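Local coordinates for hypothetical protein PAE2307 (Pyrobaculum aerophilum, PDB 1WVQ) that probably acts as an adenosine-specific kinase and carries a stably phosphorylated histidine, at residues I29-D34 and V106-R111; I23-F28 and R111-T116; V40-G45 and I97-A102; G49-E54 and L73-C78. All blocks are in the same frame, centred on the assembly; numbering follows the deposited sequence.

Overall arrangement
Followed from the N terminus, the four contacts open in the order 2, 1, 3, 4 and close in the reverse order, so that they nest and none crosses another. Contact 2 closes the widest loop by pairing strand 20-25 with strand 111-116, at an edge of the five-stranded antiparallel sheet. Within it, contact 1 ties the start of helix 31-40 to the turn ahead of strand 111-116, and the two share Arg111. Contact 3 then joins the loop after helix 31-40 to helix 96-104. Contact 4, the innermost, lays helix 68-81 on strand 47-53, against the sheet face opposite the other two helices.

Contact 1: I29-D34 and V106-R111. With PO4 (phosphate ion), chain D.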
loop_
_atom_site.group_PDB
_atom_site.type_symbol
_atom_site.label_atom_id
_atom_site.label_comp_id
_atom_site.label_asym_id
_atom_site.label_seq_id
_atom_site.Cartn_x
_atom_site.Cartn_y
_atom_site.Cartn_z
ATOM N N ILE A 29 -20.771 -1.934 -8.983
ATOM C CA ILE A 29 -20.861 -0.972 -10.069
ATOM C C ILE A 29 -19.883 0.202 -9.977
ATOM O O ILE A 29 -19.465 0.741 -11.000
ATOM C CB ILE A 29 -22.322 -0.455 -10.184
ATOM C CG1 ILE A 29 -22.594 0.045 -11.600
ATOM C CG2 ILE A 29 -22.581 0.630 -9.161
ATOM C CD1 ILE A 29 -24.071 0.309 -11.872
ATOM N N LYS A 30 -19.503 0.587 -8.762
ATOM C CA LYS A 30 -18.578 1.705 -8.598
ATOM C C LYS A 30 -17.216 1.418 -9.239
ATOM O O LYS A 30 -16.427 2.329 -9.463
ATOM C CB LYS A 30 -18.414 2.040 -7.112
ATOM C CG LYS A 30 -17.736 3.389 -6.850
ATOM C CD LYS A 30 -17.988 3.889 -5.423
ATOM C CE LYS A 30 -17.237 3.091 -4.362
ATOM N NZ LYS A 30 -15.787 3.448 -4.327
ATOM N N THR A 31 -16.947 0.152 -9.542
ATOM C CA THR A 31 -15.687 -0.233 -10.169
ATOM C C THR A 31 -15.355 0.609 -11.404
ATOM O O THR A 31 -14.217 1.062 -11.574
ATOM C CB THR A 31 -15.716 -1.724 -10.603
ATOM O OG1 THR A 31 -15.732 -2.560 -9.442
ATOM C CG2 THR A 31 -14.492 -2.070 -11.449
ATOM N N VAL A 32 -16.344 0.825 -12.264
ATOM C CA VAL A 32 -16.096 1.580 -13.485
ATOM C C VAL A 32 -15.600 2.999 -13.219
ATOM O O VAL A 32 -14.684 3.466 -13.895
ATOM C CB VAL A 32 -17.353 1.609 -14.397
ATOM C CG1 VAL A 32 -18.421 2.494 -13.806
ATOM C CG2 VAL A 32 -16.973 2.083 -15.792
ATOM N N GLU A 33 -16.176 3.683 -12.236
ATOM C CA GLU A 33 -15.738 5.039 -11.929
ATOM C C GLU A 33 -14.384 5.047 -11.226
ATOM O O GLU A 33 -13.532 5.890 -11.518
ATOM C CB GLU A 33 -16.782 5.761 -11.074
ATOM C CG GLU A 33 -18.094 5.984 -11.822
ATOM C CD GLU A 33 -18.935 7.119 -11.256
ATOM O OE1 GLU A 33 -18.387 7.995 -10.555
ATOM O OE2 GLU A 33 -20.147 7.140 -11.546
ATOM N N ASP A 34 -14.168 4.110 -10.312
ATOM C CA ASP A 34 -12.895 4.074 -9.608
ATOM C C ASP A 34 -11.731 3.757 -10.543
ATOM O O ASP A 34 -10.639 4.305 -10.386
ATOM C CB ASP A 34 -12.946 3.075 -8.448
ATOM C CG ASP A 34 -13.837 3.552 -7.302
ATOM O OD1 ASP A 34 -14.198 4.752 -7.265
ATOM O OD2 ASP A 34 -14.162 2.728 -6.420
ATOM N N VAL A 106 -7.533 -0.231 -5.794
ATOM C CA VAL A 106 -8.936 0.159 -5.877
ATOM C C VAL A 106 -9.636 -0.909 -5.040
ATOM O O VAL A 106 -9.491 -2.096 -5.309
ATOM C CB VAL A 106 -9.445 0.113 -7.325
ATOM C CG1 VAL A 106 -10.966 0.198 -7.343
ATOM C CG2 VAL A 106 -8.843 1.270 -8.119
ATOM N N PRO A 107 -10.390 -0.503 -4.007
ATOM C CA PRO A 107 -11.078 -1.480 -3.158
ATOM C C PRO A 107 -11.922 -2.549 -3.858
ATOM O O PRO A 107 -11.990 -3.680 -3.385
ATOM C CB PRO A 107 -11.896 -0.599 -2.221
ATOM C CG PRO A 107 -10.992 0.595 -2.048
ATOM C CD PRO A 107 -10.575 0.862 -3.484
ATOM N N GLU A 108 -12.564 -2.207 -4.971
ATOM C CA GLU A 108 -13.385 -3.183 -5.688
ATOM C C GLU A 108 -12.570 -4.253 -6.414
ATOM O O GLU A 108 -13.047 -5.367 -6.610
ATOM C CB GLU A 108 -14.278 -2.498 -6.732
ATOM C CG GLU A 108 -15.440 -1.692 -6.187
ATOM C CD GLU A 108 -15.093 -0.234 -6.008
ATOM O OE1 GLU A 108 -14.108 0.220 -6.630
ATOM O OE2 GLU A 108 -15.810 0.461 -5.262
ATOM N N VAL A 109 -11.350 -3.907 -6.816
ATOM C CA VAL A 109 -10.487 -4.826 -7.559
ATOM C C VAL A 109 -9.923 -5.945 -6.698
ATOM O O VAL A 109 -9.338 -5.690 -5.650
ATOM C CB VAL A 109 -9.310 -4.059 -8.227
ATOM C CG1 VAL A 109 -8.334 -5.041 -8.876
ATOM C CG2 VAL A 109 -9.848 -3.092 -9.273
ATOM N N VAL A 110 -10.108 -7.187 -7.144
ATOM C CA VAL A 110 -9.596 -8.336 -6.405
ATOM C C VAL A 110 -8.602 -9.182 -7.194
ATOM O O VAL A 110 -7.806 -9.909 -6.601
ATOM C CB VAL A 110 -10.749 -9.249 -5.905
ATOM C CG1 VAL A 110 -11.453 -8.583 -4.724
ATOM C CG2 VAL A 110 -11.740 -9.514 -7.028
ATOM N N ARG A 111 -8.635 -9.089 -8.522
ATOM C CA ARG A 111 -7.719 -9.863 -9.357
ATOM C C ARG A 111 -7.308 -9.115 -10.618
ATOM O O ARG A 111 -8.068 -8.319 -11.148
ATOM C CB ARG A 111 -8.377 -11.178 -9.810
ATOM C CG ARG A 111 -9.201 -11.886 -8.751
ATOM C CD ARG A 111 -9.939 -13.084 -9.334
ATOM N NE ARG A 111 -9.044 -14.212 -9.582
ATOM C CZ ARG A 111 -9.421 -15.341 -10.170
ATOM N NH1 ARG A 111 -10.675 -15.489 -10.572
ATOM N NH2 ARG A 111 -8.547 -16.321 -10.349
HETATM P P PO4 D . -5.280 -14.564 -9.213
HETATM O O1 PO4 D . -4.796 -13.517 -10.155
HETATM O O2 PO4 D . -5.707 -15.768 -9.981
HETATM O O3 PO4 D . -4.180 -14.934 -8.280
HETATM O O4 PO4 D . -6.436 -14.037 -8.441
#
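Lys30, near the start of helix 31-40, meets Glu108 with the far end of its side chain. CG leaves anti to the backbone N (chi1 -166°), and bends at the last two torsions bring the ammonium group in beside two carboxylates. NZ gives a firm bond to Asp34 OD2 at 2.7 Å, taken by the syn lone pair of that oxygen, and a weak one to Glu108 OE2 at 3.1 Å. The lysine and Glu108 chains cross at about a right angle, and CE lies as near to Glu108 OE2 as NZ does.

Thr31, one residue on, runs past Glu108 in the opposite direction, its OG1 lying 3.1 Å from Glu108 CB. The hydroxyl itself is hydrogen-bonded to the carbonyl of Phe28.

Asp34, a helical turn later, rests its CB on Val106 CG1 at 3.7 Å. Its OD2 comes within 2.5 Å of Glu108 OE1, the two carboxylate planes being 33° apart, while OD1 makes a salt bridge to Lys166 of a second subunit. A type I turn from Val106 to Val109 presents Glu108 to the helix, and a bend at its chi2 (93°) brings the carboxylate round to Asp34.

Were Lys30 an alanine, Asp34 OD2 and Glu108 OE2 would probably lose their shared cation, leaving the mutual repulsion of the two acids less offset. The chemistry is that of a buried salt-bridge network: with OD2 and OE1 so close, one of the two acids probably holds a proton between them, and the lysine is likely to offset the charge that remains.

Contact 2: I23-F28 and R111-T116. With PO4 (phosphate ion), chain D.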
loop_
_atom_site.group_PDB
_atom_site.type_symbol
_atom_site.label_atom_id
_atom_site.label_comp_id
_atom_site.label_asym_id
_atom_site.label_seq_id
_atom_site.Cartn_x
_atom_site.Cartn_y
_atom_site.Cartn_z
ATOM N N ILE A 23 -6.549 -6.892 -17.920
ATOM C CA ILE A 23 -7.800 -7.606 -17.689
ATOM C C ILE A 23 -7.808 -8.092 -16.248
ATOM O O ILE A 23 -6.808 -8.617 -15.754
ATOM C CB ILE A 23 -7.932 -8.825 -18.636
ATOM C CG1 ILE A 23 -7.746 -8.375 -20.086
ATOM C CG2 ILE A 23 -9.300 -9.492 -18.456
ATOM C CD1 ILE A 23 -7.704 -9.519 -21.076
ATOM N N GLY A 24 -8.936 -7.910 -15.573
ATOM C CA GLY A 24 -9.030 -8.337 -14.189
ATOM C C GLY A 24 -10.437 -8.645 -13.723
ATOM O O GLY A 24 -11.363 -8.776 -14.524
ATOM N N GLN A 25 -10.592 -8.764 -12.411
ATOM C CA GLN A 25 -11.891 -9.055 -11.821
ATOM C C GLN A 25 -12.093 -8.134 -10.634
ATOM O O GLN A 25 -11.161 -7.878 -9.873
ATOM C CB GLN A 25 -11.944 -10.515 -11.365
ATOM C CG GLN A 25 -13.327 -11.014 -10.965
ATOM C CD GLN A 25 -13.276 -12.454 -10.491
ATOM O OE1 GLN A 25 -12.871 -13.350 -11.238
ATOM N NE2 GLN A 25 -13.672 -12.684 -9.247
ATOM N N ALA A 26 -13.314 -7.635 -10.485
ATOM C CA ALA A 26 -13.647 -6.737 -9.389
ATOM C C ALA A 26 -15.028 -7.105 -8.875
ATOM O O ALA A 26 -15.381 -8.284 -8.820
ATOM C CB ALA A 26 -13.628 -5.295 -9.880
ATOM N N HIS A 27 -15.795 -6.094 -8.485
ATOM C CA HIS A 27 -17.157 -6.291 -8.003
ATOM C C HIS A 27 -17.739 -4.915 -7.713
ATOM O O HIS A 27 -16.998 -3.972 -7.466
ATOM C CB HIS A 27 -17.182 -7.157 -6.734
ATOM C CG HIS A 27 -16.814 -6.421 -5.486
ATOM N ND1 HIS A 27 -15.520 -6.044 -5.199
ATOM C CD2 HIS A 27 -17.566 -6.015 -4.435
ATOM C CE1 HIS A 27 -15.490 -5.441 -4.025
ATOM N NE2 HIS A 27 -16.719 -5.413 -3.539
ATOM N N PHE A 28 -19.063 -4.807 -7.775
ATOM C CA PHE A 28 -19.770 -3.558 -7.509
ATOM C C PHE A 28 -19.643 -2.548 -8.649
ATOM O O PHE A 28 -18.568 -2.330 -9.200
ATOM C CB PHE A 28 -19.283 -2.950 -6.189
ATOM C CG PHE A 28 -20.100 -1.782 -5.714
ATOM C CD1 PHE A 28 -21.491 -1.808 -5.784
ATOM C CD2 PHE A 28 -19.476 -0.672 -5.154
ATOM C CE1 PHE A 28 -22.247 -0.737 -5.297
ATOM C CE2 PHE A 28 -20.226 0.402 -4.665
ATOM C CZ PHE A 28 -21.607 0.367 -4.737
ATOM N N ARG A 111 -8.635 -9.089 -8.522
ATOM C CA ARG A 111 -7.719 -9.863 -9.357
ATOM C C ARG A 111 -7.308 -9.115 -10.618
ATOM O O ARG A 111 -8.068 -8.319 -11.148
ATOM C CB ARG A 111 -8.377 -11.178 -9.810
ATOM C CG ARG A 111 -9.201 -11.886 -8.751
ATOM C CD ARG A 111 -9.939 -13.084 -9.334
ATOM N NE ARG A 111 -9.044 -14.212 -9.582
ATOM C CZ ARG A 111 -9.421 -15.341 -10.170
ATOM N NH1 ARG A 111 -10.675 -15.489 -10.572
ATOM N NH2 ARG A 111 -8.547 -16.321 -10.349
ATOM N N ILE A 112 -6.092 -9.374 -11.083
ATOM C CA ILE A 112 -5.604 -8.805 -12.335
ATOM C C ILE A 112 -5.035 -10.020 -13.060
ATOM O O ILE A 112 -4.012 -10.560 -12.657
ATOM C CB ILE A 112 -4.498 -7.748 -12.121
ATOM C CG1 ILE A 112 -5.074 -6.540 -11.374
ATOM C CG2 ILE A 112 -3.927 -7.322 -13.473
ATOM C CD1 ILE A 112 -4.065 -5.427 -11.125
ATOM N N PHE A 113 -5.725 -10.459 -14.111
ATOM C CA PHE A 113 -5.328 -11.641 -14.878
ATOM C C PHE A 113 -4.145 -11.418 -15.809
ATOM O O PHE A 113 -3.366 -12.338 -16.064
ATOM C CB PHE A 113 -6.515 -12.148 -15.711
ATOM C CG PHE A 113 -7.712 -12.553 -14.893
ATOM C CD1 PHE A 113 -7.646 -13.647 -14.033
ATOM C CD2 PHE A 113 -8.911 -11.851 -14.995
ATOM C CE1 PHE A 113 -8.753 -14.041 -13.282
ATOM C CE2 PHE A 113 -10.027 -12.237 -14.247
ATOM C CZ PHE A 113 -9.946 -13.336 -13.390
ATOM N N ALA A 114 -4.018 -10.203 -16.326
ATOM C CA ALA A 114 -2.935 -9.907 -17.245
ATOM C C ALA A 114 -2.750 -8.424 -17.512
ATOM O O ALA A 114 -3.693 -7.640 -17.446
ATOM C CB ALA A 114 -3.181 -10.630 -18.575
ATOM N N ALA A 115 -1.507 -8.063 -17.814
ATOM C CA ALA A 115 -1.116 -6.707 -18.178
ATOM C C ALA A 115 -0.092 -7.020 -19.258
ATOM O O ALA A 115 0.997 -7.511 -18.963
ATOM C CB ALA A 115 -0.464 -5.988 -17.001
ATOM N N THR A 116 -0.433 -6.757 -20.513
ATOM C CA THR A 116 0.480 -7.114 -21.582
ATOM C C THR A 116 0.167 -6.448 -22.913
ATOM O O THR A 116 -0.877 -5.813 -23.092
ATOM C CB THR A 116 0.441 -8.647 -21.779
ATOM O OG1 THR A 116 1.496 -9.067 -22.653
ATOM C CG2 THR A 116 -0.903 -9.063 -22.376
HETATM P P PO4 D . -5.280 -14.564 -9.213
HETATM O O1 PO4 D . -4.796 -13.517 -10.155
HETATM O O2 PO4 D . -5.707 -15.768 -9.981
HETATM O O3 PO4 D . -4.180 -14.934 -8.280
HETATM O O4 PO4 D . -6.436 -14.037 -8.441
#
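Gln25 leaves its strand with CG anti to the backbone N (chi1 -169°) and runs on extended, while Arg111 bends at chi3 (75°); the two chains therefore lie side by side, pointing the same way. They form a cross-strand pair in the antiparallel sheet, on the face that also carries Ile23 and Ala114. Arg111 NH1 donates to Gln25 OE1 at 3.1 Å from above the carbonyl plane, with amide and guanidinium nearly perpendicular (89°). Phe113 sets CE1 over the centre of one guanidinium face, 3.4 Å above its plane, and Gln25 OE1 lies at the edge of the phenyl ring.

The remaining guanidinium edge holds a phosphate ion, probably from the crystallisation liquor, NE reaching O4 at 2.9 Å and NH2 reaching O2 at 2.9 Å, both nearly straight. Arg111 of a second and of a fifth subunit bind the same ion. A leucine in place of Arg111 would probably leave the phosphate short of two donors and Gln25 OE1 without its mate.

Between these pairs, Gly24 lies against Ile112 where a CB would fall only 2.4 Å from Arg111 O, so a side chain there would clash. Next to it the register slips by one residue in a classic beta bulge, with Phe113 and Ala114 both facing Ile23. There Ile23 O takes two donors, Phe113 N at 2.7 Å and Ala114 N at 3.3 Å.

Contact 3: V40-G45 and I97-A102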
loop_
_atom_site.group_PDB
_atom_site.type_symbol
_atom_site.label_atom_id
_atom_site.label_comp_id
_atom_site.label_asym_id
_atom_site.label_seq_id
_atom_site.Cartn_x
_atom_site.Cartn_y
_atom_site.Cartn_z
ATOM N N VAL A 40 -6.943 8.215 -15.131
ATOM C CA VAL A 40 -6.759 9.635 -15.429
ATOM C C VAL A 40 -5.861 10.395 -14.461
ATOM O O VAL A 40 -5.242 11.386 -14.846
ATOM C CB VAL A 40 -8.119 10.393 -15.531
ATOM C CG1 VAL A 40 -9.015 9.719 -16.542
ATOM C CG2 VAL A 40 -8.803 10.477 -14.170
ATOM N N THR A 41 -5.775 9.940 -13.214
ATOM C CA THR A 41 -4.943 10.621 -12.225
ATOM C C THR A 41 -3.527 10.056 -12.153
ATOM O O THR A 41 -2.698 10.543 -11.384
ATOM C CB THR A 41 -5.576 10.554 -10.810
ATOM O OG1 THR A 41 -5.703 9.188 -10.397
ATOM C CG2 THR A 41 -6.945 11.206 -10.809
ATOM N N SER A 42 -3.250 9.038 -12.959
ATOM C CA SER A 42 -1.929 8.419 -12.966
ATOM C C SER A 42 -0.963 9.036 -13.967
ATOM O O SER A 42 0.207 9.215 -13.652
ATOM C CB SER A 42 -2.028 6.921 -13.267
ATOM O OG SER A 42 -2.486 6.193 -12.142
ATOM N N VAL A 43 -1.454 9.336 -15.168
ATOM C CA VAL A 43 -0.627 9.899 -16.241
ATOM C C VAL A 43 -1.372 11.020 -16.965
ATOM O O VAL A 43 -2.496 10.826 -17.419
ATOM C CB VAL A 43 -0.259 8.800 -17.278
ATOM C CG1 VAL A 43 0.578 9.394 -18.402
ATOM C CG2 VAL A 43 0.486 7.659 -16.592
ATOM N N PRO A 44 -0.744 12.202 -17.103
ATOM C CA PRO A 44 -1.400 13.326 -17.781
ATOM C C PRO A 44 -2.015 13.063 -19.156
ATOM O O PRO A 44 -3.185 13.376 -19.382
ATOM C CB PRO A 44 -0.298 14.383 -17.848
ATOM C CG PRO A 44 0.484 14.126 -16.615
ATOM C CD PRO A 44 0.586 12.604 -16.611
ATOM N N GLY A 45 -1.247 12.496 -20.080
ATOM C CA GLY A 45 -1.794 12.281 -21.410
ATOM C C GLY A 45 -2.328 10.902 -21.749
ATOM O O GLY A 45 -2.474 10.569 -22.926
ATOM N N ILE A 97 2.908 -0.374 -16.077
ATOM C CA ILE A 97 3.616 -0.059 -14.839
ATOM C C ILE A 97 3.308 1.347 -14.325
ATOM O O ILE A 97 3.504 1.632 -13.146
ATOM C CB ILE A 97 5.169 -0.225 -14.954
ATOM C CG1 ILE A 97 5.737 0.644 -16.078
ATOM C CG2 ILE A 97 5.514 -1.700 -15.129
ATOM C CD1 ILE A 97 7.272 0.687 -16.099
ATOM N N ASN A 98 2.809 2.221 -15.199
ATOM C CA ASN A 98 2.478 3.579 -14.777
ATOM C C ASN A 98 1.155 3.636 -14.012
ATOM O O ASN A 98 0.901 4.603 -13.298
ATOM C CB ASN A 98 2.334 4.530 -15.978
ATOM C CG ASN A 98 3.591 4.641 -16.816
ATOM O OD1 ASN A 98 3.541 4.723 -18.045
ATOM N ND2 ASN A 98 4.739 4.615 -16.148
ATOM N N VAL A 99 0.316 2.612 -14.158
ATOM C CA VAL A 99 -1.001 2.620 -13.516
ATOM C C VAL A 99 -1.394 1.390 -12.700
ATOM O O VAL A 99 -2.388 1.425 -11.976
ATOM C CB VAL A 99 -2.117 2.818 -14.583
ATOM C CG1 VAL A 99 -1.882 4.099 -15.368
ATOM C CG2 VAL A 99 -2.143 1.618 -15.539
ATOM N N LEU A 100 -0.621 0.315 -12.783
ATOM C CA LEU A 100 -0.998 -0.908 -12.081
ATOM C C LEU A 100 -1.154 -0.859 -10.566
ATOM O O LEU A 100 -2.099 -1.434 -10.036
ATOM C CB LEU A 100 -0.058 -2.057 -12.471
ATOM C CG LEU A 100 -0.383 -2.723 -13.817
ATOM C CD1 LEU A 100 0.760 -3.628 -14.244
ATOM C CD2 LEU A 100 -1.683 -3.508 -13.698
ATOM N N ASN A 101 -0.267 -0.185 -9.847
ATOM C CA ASN A 101 -0.439 -0.175 -8.396
ATOM C C ASN A 101 -1.702 0.573 -7.971
ATOM O O ASN A 101 -2.352 0.203 -6.987
ATOM C CB ASN A 101 0.813 0.379 -7.710
ATOM C CG ASN A 101 1.947 -0.635 -7.677
ATOM O OD1 ASN A 101 1.804 -1.767 -8.150
ATOM N ND2 ASN A 101 3.078 -0.234 -7.114
ATOM N N ALA A 102 -2.074 1.604 -8.721
ATOM C CA ALA A 102 -3.291 2.338 -8.406
ATOM C C ALA A 102 -4.466 1.381 -8.622
ATOM O O ALA A 102 -5.402 1.331 -7.826
ATOM C CB ALA A 102 -3.420 3.558 -9.306
#
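Asn98 turns the plane of its carboxamide so that Val43 CG2 lies above it but displaced toward CB; the closest touch is from that methyl to Asn98 CB, at 3.7 Å, with the two side chains crossing obliquely. The amide is occupied by other partners, OD1 taking the backbone N of Trp95 and ND2 bonding to the carbonyl of Thr41 of a fourth subunit. Thr41 of this chain receives the reciprocal bond from that neighbour.

Ser42 fills the middle of the contact. Its CB sits 3.5 Å from Val99 CG1 and 3.7 Å from Asn98 O, at a point where the helix is kinked and the backbone N of Asn101 and of Ala102 lack their bonds to the preceding turn. With chi1 at -76°, OG stands anti to the carbonyl carbon, 4.0 Å from Ala102 CB, while bonding to the carbonyl of Ala38. Val43 CG2 adds a looser touch on Val99 CG1 at 4.4 Å.

Val99 also packs on Leu39 and on Ile22 of the sheet. The contact thus seats the end of helix 31-40 and its following loop beside helix 96-104, an arrangement typical of a layered alpha/beta fold in which two helices share one face of a sheet.

Contact 4: G49-E54 and L73-C78; sequences GIAFCE and LAIDLC
Strand 49-53 and the helical segment 73-78 run almost in the same direction, their N-to-C directions 24° apart, and their axes come as close as 6.8 Å. The backbones are nearest at Ala51 and Ala74, whose CA atoms are 5.4 Å apart, a spacing that small residues on both sides make possible. The alternation of the strand turns Ala51 and Cys53 toward the helix, and Ala74 and Cys78, one helical turn apart, answer them.

Ala51 CB sits at the centre of the contact. It lies 3.8 Å from Ala74 CB. Cys78 SG approaches the same Ala51 CB to 3.5 Å, with Ile75 CG1 a little farther off. Ala74 CB also rests against the carbonyl oxygen of Gly49, so the glycine takes part through its backbone.

This is the helix-on-sheet layer of an alpha/beta fold. Helix 68-81 follows the hairpin of strands 47-53 and 60-65 and packs along it, so that Cys78 also meets Val61 of strand 60-65 and Val88 of strand 87-92, the two neighbours of strand 47-53. Ile50 and Phe52 point to the opposite sheet face, where helix 31-40 receives them through Val32, Leu35 and Thr31.

The two cysteines pack without joining. Cys53 SG lies 3.6 Å from Cys78 CB and 3.8 Å from Cys78 SG, too far for a disulfide. A second subunit packs on the same region, its Pro143 on Cys53 and its Val146 on Ile75.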
loop_
_atom_site.group_PDB
_atom_site.type_symbol
_atom_site.label_atom_id
_atom_site.label_comp_id
_atom_site.label_asym_id
_atom_site.label_seq_id
_atom_site.Cartn_x
_atom_site.Cartn_y
_atom_site.Cartn_z
ATOM N N GLY A 49 -9.700 3.191 -22.491
ATOM C CA GLY A 49 -11.063 2.722 -22.596
ATOM C C GLY A 49 -11.173 1.702 -21.481
ATOM O O GLY A 49 -10.286 0.866 -21.326
ATOM N N ILE A 50 -12.224 1.788 -20.673
ATOM C CA ILE A 50 -12.409 0.828 -19.590
ATOM C C ILE A 50 -13.845 0.320 -19.614
ATOM O O ILE A 50 -14.787 1.096 -19.765
ATOM C CB ILE A 50 -12.051 1.451 -18.187
ATOM C CG1 ILE A 50 -12.284 0.423 -17.068
ATOM C CG2 ILE A 50 -12.820 2.738 -17.964
ATOM C CD1 ILE A 50 -13.694 0.395 -16.488
ATOM N N ALA A 51 -13.996 -0.996 -19.511
ATOM C CA ALA A 51 -15.315 -1.616 -19.507
ATOM C C ALA A 51 -15.383 -2.614 -18.356
ATOM O O ALA A 51 -14.401 -3.289 -18.052
ATOM C CB ALA A 51 -15.574 -2.311 -20.840
ATOM N N PHE A 52 -16.548 -2.698 -17.721
ATOM C CA PHE A 52 -16.759 -3.584 -16.579
ATOM C C PHE A 52 -18.060 -4.366 -16.721
ATOM O O PHE A 52 -19.101 -3.794 -17.034
ATOM C CB PHE A 52 -16.788 -2.749 -15.295
ATOM C CG PHE A 52 -17.253 -3.501 -14.075
ATOM C CD1 PHE A 52 -16.484 -4.521 -13.531
ATOM C CD2 PHE A 52 -18.443 -3.152 -13.447
ATOM C CE1 PHE A 52 -16.894 -5.183 -12.373
ATOM C CE2 PHE A 52 -18.865 -3.806 -12.288
ATOM C CZ PHE A 52 -18.089 -4.821 -11.748
ATOM N N CYS A 53 -17.995 -5.673 -16.484
ATOM C CA CYS A 53 -19.175 -6.525 -16.585
ATOM C C CYS A 53 -19.974 -6.582 -15.286
ATOM O O CYS A 53 -19.642 -7.342 -14.380
ATOM C CB CYS A 53 -18.772 -7.948 -16.980
ATOM S SG CYS A 53 -18.138 -8.096 -18.660
ATOM N N GLU A 54 -21.020 -5.766 -15.198
ATOM C CA GLU A 54 -21.893 -5.765 -14.031
ATOM C C GLU A 54 -22.521 -7.159 -14.039
ATOM O O GLU A 54 -23.116 -7.562 -15.035
ATOM C CB GLU A 54 -22.955 -4.674 -14.190
ATOM C CG GLU A 54 -24.059 -4.710 -13.156
ATOM C CD GLU A 54 -25.081 -3.609 -13.370
ATOM O OE1 GLU A 54 -25.364 -3.272 -14.537
ATOM O OE2 GLU A 54 -25.615 -3.091 -12.367
ATOM N N LEU A 73 -12.818 -1.237 -27.954
ATOM C CA LEU A 73 -11.992 -2.426 -27.807
ATOM C C LEU A 73 -12.299 -3.043 -26.446
ATOM O O LEU A 73 -12.450 -4.254 -26.323
ATOM C CB LEU A 73 -10.507 -2.059 -27.904
ATOM C CG LEU A 73 -9.955 -1.981 -29.333
ATOM C CD1 LEU A 73 -8.612 -1.290 -29.331
ATOM C CD2 LEU A 73 -9.842 -3.387 -29.908
ATOM N N ALA A 74 -12.412 -2.200 -25.424
ATOM C CA ALA A 74 -12.707 -2.684 -24.077
ATOM C C ALA A 74 -14.104 -3.301 -23.992
ATOM O O ALA A 74 -14.281 -4.378 -23.422
ATOM C CB ALA A 74 -12.574 -1.542 -23.069
ATOM N N ILE A 75 -15.094 -2.614 -24.554
ATOM C CA ILE A 75 -16.462 -3.111 -24.546
ATOM C C ILE A 75 -16.561 -4.437 -25.294
ATOM O O ILE A 75 -17.166 -5.396 -24.803
ATOM C CB ILE A 75 -17.425 -2.113 -25.215
ATOM C CG1 ILE A 75 -17.524 -0.837 -24.375
ATOM C CG2 ILE A 75 -18.803 -2.754 -25.373
ATOM C CD1 ILE A 75 -18.352 0.266 -25.027
ATOM N N ASP A 76 -15.972 -4.493 -26.483
ATOM C CA ASP A 76 -16.038 -5.718 -27.266
ATOM C C ASP A 76 -15.416 -6.914 -26.559
ATOM O O ASP A 76 -15.963 -8.012 -26.611
ATOM C CB ASP A 76 -15.393 -5.521 -28.642
ATOM C CG ASP A 76 -16.190 -4.570 -29.526
ATOM O OD1 ASP A 76 -17.391 -4.369 -29.239
ATOM O OD2 ASP A 76 -15.624 -4.033 -30.509
ATOM N N LEU A 77 -14.290 -6.712 -25.882
ATOM C CA LEU A 77 -13.670 -7.829 -25.190
ATOM C C LEU A 77 -14.549 -8.293 -24.028
ATOM O O LEU A 77 -14.630 -9.489 -23.747
ATOM C CB LEU A 77 -12.270 -7.458 -24.684
ATOM C CG LEU A 77 -11.473 -8.648 -24.125
ATOM C CD1 LEU A 77 -11.336 -9.723 -25.200
ATOM C CD2 LEU A 77 -10.099 -8.188 -23.662
ATOM N N CYS A 78 -15.199 -7.349 -23.348
ATOM C CA CYS A 78 -16.083 -7.704 -22.240
ATOM C C CYS A 78 -17.247 -8.544 -22.756
ATOM O O CYS A 78 -17.660 -9.507 -22.113
ATOM C CB CYS A 78 -16.625 -6.449 -21.543
ATOM S SG CYS A 78 -15.526 -5.776 -20.269
#